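Local coordinates for protein polyketide cyclase / dehydrase and lipid transport (Nitrosospira multiformis, PDB 3P51) that is of unknown function but, as a member of the Bet v 1-like polyketide cyclase and lipid-transport family, probably binds a hydrophobic ligand, at residues 124-127 with 128-132. Sequence-based numbering, arbitrary orientation.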
ATOM      1  N   TYR A 124     -16.611  12.233  17.868  1.00 45.24           N
ATOM      2  CA  TYR A 124     -15.577  12.962  18.605  1.00 46.59           C
ATOM      3  C   TYR A 124     -14.276  13.131  17.801  1.00 45.19           C
ATOM      4  O   TYR A 124     -13.704  14.226  17.750  1.00 48.08           O
ATOM      5  CB  TYR A 124     -15.319  12.315  19.979  1.00 47.86           C
ATOM      6  CG  TYR A 124     -14.211  12.979  20.775  1.00 50.03           C
ATOM      7  CD1 TYR A 124     -14.489  14.001  21.678  1.00 55.51           C
ATOM      8  CD2 TYR A 124     -12.884  12.587  20.620  1.00 46.35           C
ATOM      9  CE1 TYR A 124     -13.473  14.614  22.403  1.00 55.87           C
ATOM     10  CE2 TYR A 124     -11.867  13.190  21.339  1.00 47.75           C
ATOM     11  CZ  TYR A 124     -12.166  14.203  22.226  1.00 54.52           C
ATOM     12  OH  TYR A 124     -11.153  14.802  22.938  1.00 55.40           O
HETATM   13  N   MSE A 125     -13.815  12.067  17.149  1.00 43.26           N
HETATM   14  CA  MSE A 125     -12.581  12.170  16.367  1.00 41.39           C
HETATM   15  C   MSE A 125     -12.770  12.942  15.060  1.00 43.75           C
HETATM   16  O   MSE A 125     -11.866  13.666  14.627  1.00 37.45           O
HETATM   17  CB  MSE A 125     -11.950  10.796  16.120  1.00 40.93           C
HETATM   18  CG  MSE A 125     -11.421  10.134  17.401  1.00 46.22           C
HETATM   19 SE   MSE A 125     -10.132  11.251  18.415  1.00 52.88          SE
HETATM   20  CE  MSE A 125      -8.751  11.426  17.046  1.00 32.80           C
ATOM     21  N   ASN A 126     -13.940  12.807  14.437  1.00 43.16           N
ATOM     22  CA  ASN A 126     -14.263  13.666  13.299  1.00 42.34           C
ATOM     23  C   ASN A 126     -14.093  15.132  13.682  1.00 42.98           C
ATOM     24  O   ASN A 126     -13.545  15.925  12.925  1.00 43.01           O
ATOM     25  CB  ASN A 126     -15.689  13.421  12.787  1.00 44.92           C
ATOM     26  CG  ASN A 126     -15.768  12.259  11.817  1.00 45.04           C
ATOM     27  OD1 ASN A 126     -14.795  11.948  11.130  1.00 45.36           O
ATOM     28  ND2 ASN A 126     -16.926  11.616  11.752  1.00 44.03           N
ATOM     29  N   THR A 127     -14.566  15.484  14.873  1.00 47.59           N
ATOM     30  CA  THR A 127     -14.477  16.856  15.346  1.00 47.20           C
ATOM     31  C   THR A 127     -13.033  17.277  15.569  1.00 46.28           C
ATOM     32  O   THR A 127     -12.626  18.360  15.152  1.00 45.03           O
ATOM     33  CB  THR A 127     -15.291  17.053  16.633  1.00 47.99           C
ATOM     34  OG1 THR A 127     -16.686  17.027  16.312  1.00 48.53           O
ATOM     35  CG2 THR A 127     -14.946  18.383  17.292  1.00 48.04           C
ATOM     36  N   VAL A 128     -12.263  16.421  16.230  1.00 44.41           N
ATOM     37  CA  VAL A 128     -10.841  16.672  16.436  1.00 37.88           C
ATOM     38  C   VAL A 128     -10.086  16.837  15.112  1.00 39.64           C
ATOM     39  O   VAL A 128      -9.442  17.862  14.876  1.00 39.53           O
ATOM     40  CB  VAL A 128     -10.196  15.559  17.291  1.00 37.34           C
ATOM     41  CG1 VAL A 128      -8.670  15.564  17.138  1.00 35.16           C
ATOM     42  CG2 VAL A 128     -10.609  15.716  18.763  1.00 39.53           C
ATOM     43  N   TYR A 129     -10.166  15.836  14.240  1.00 36.29           N
ATOM     44  CA  TYR A 129      -9.451  15.922  12.967  1.00 40.27           C
ATOM     45  C   TYR A 129      -9.861  17.113  12.104  1.00 40.69           C
ATOM     46  O   TYR A 129      -9.024  17.719  11.462  1.00 44.46           O
ATOM     47  CB  TYR A 129      -9.560  14.613  12.191  1.00 43.32           C
ATOM     48  CG  TYR A 129      -8.703  13.536  12.806  1.00 44.22           C
ATOM     49  CD1 TYR A 129      -7.449  13.843  13.312  1.00 41.00           C
ATOM     50  CD2 TYR A 129      -9.157  12.230  12.922  1.00 51.43           C
ATOM     51  CE1 TYR A 129      -6.652  12.870  13.894  1.00 42.74           C
ATOM     52  CE2 TYR A 129      -8.367  11.250  13.497  1.00 53.16           C
ATOM     53  CZ  TYR A 129      -7.117  11.576  13.981  1.00 47.49           C
ATOM     54  OH  TYR A 129      -6.322  10.611  14.557  1.00 48.69           O
ATOM     55  N   ARG A 130     -11.141  17.461  12.100  1.00 39.35           N
ATOM     56  CA  ARG A 130     -11.585  18.587  11.285  1.00 39.04           C
ATOM     57  C   ARG A 130     -10.993  19.894  11.808  1.00 38.57           C
ATOM     58  O   ARG A 130     -10.634  20.774  11.035  1.00 36.31           O
ATOM     59  CB  ARG A 130     -13.116  18.637  11.217  1.00 41.14           C
ATOM     60  CG  ARG A 130     -13.685  17.558  10.312  1.00 44.35           C
ATOM     61  CD  ARG A 130     -15.143  17.251  10.587  1.00 48.23           C
ATOM     62  NE  ARG A 130     -15.582  16.075   9.828  1.00 50.80           N
ATOM     63  CZ  ARG A 130     -16.784  15.517   9.949  1.00 55.51           C
ATOM     64  NH1 ARG A 130     -17.671  16.025  10.809  1.00 52.39           N
ATOM     65  NH2 ARG A 130     -17.099  14.448   9.218  1.00 52.99           N
ATOM     66  N   SER A 131     -10.865  19.999  13.125  1.00 38.25           N
ATOM     67  CA  SER A 131     -10.259  21.181  13.732  1.00 42.03           C
ATOM     68  C   SER A 131      -8.773  21.286  13.421  1.00 43.38           C
ATOM     69  O   SER A 131      -8.284  22.355  13.073  1.00 47.03           O
ATOM     70  CB  SER A 131     -10.473  21.185  15.250  1.00 44.51           C
ATOM     71  OG  SER A 131      -9.665  22.179  15.858  1.00 45.41           O
ATOM     72  N   LEU A 132      -8.051  20.177  13.552  1.00 42.64           N
ATOM     73  CA  LEU A 132      -6.622  20.163  13.249  1.00 42.29           C
ATOM     74  C   LEU A 132      -6.372  20.540  11.785  1.00 42.95           C
ATOM     75  O   LEU A 132      -5.515  21.372  11.480  1.00 39.71           O
ATOM     76  CB  LEU A 132      -6.016  18.788  13.548  1.00 42.30           C
ATOM     77  CG  LEU A 132      -6.121  18.259  14.987  1.00 39.15           C
ATOM     78  CD1 LEU A 132      -5.608  16.832  15.072  1.00 34.89           C
ATOM     79  CD2 LEU A 132      -5.367  19.147  15.960  1.00 37.87           C
TER
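Over one face of the Arg130 guanidinium lies the side chain of Asn126, one helical turn earlier: CB of Asn126 sits above the centre of the group, and CG of Asn126 is 3.6 Å from NH2 of Arg130. The amide and guanidinium planes are only 3° apart, a true stack rather than a hydrogen bond. On the buried side, the methyl CE of Met125, modelled as selenomethionine, covers one face of the Tyr129 ring, 3.5 Å from CZ of Tyr129; the ring of Trp110 also meets this ring. Bends at chi2 (-55°) and chi3 (-61°) let the unbranched, flexible methionine chain bring its terminal methyl onto that face. Arginine suits its place because the extended chain, side by side with Asn126, lays the planar guanidinium against the amide and presents NE to Asn6 of strand 3-10, which also donates to Asn126 OD1. Tyr129 OH is hydrogen-bonded to both Tyr91 and Tyr74; a phenylalanine here would keep the ring but would probably leave those two hydroxyls without their common partner. Val128 CG2 meets Tyr124 CE2 obliquely at 3.8 Å, a compact branched side chain beside a broad ring. The backbone supplies regular i to i+4 bonds, among them Tyr129 N to Met125 O at 2.8 Å. The segment thus belongs to an amphipathic helix, the long C-terminal helix packed against the antiparallel sheet in the helix-grip fold: asparagine and arginine tie its polar flank to the first strand, while methionine, valine and tyrosine build an apolar side in which the phenol oxygen of buried Tyr129 is hydrogen-bonded to those of Tyr91 and Tyr74.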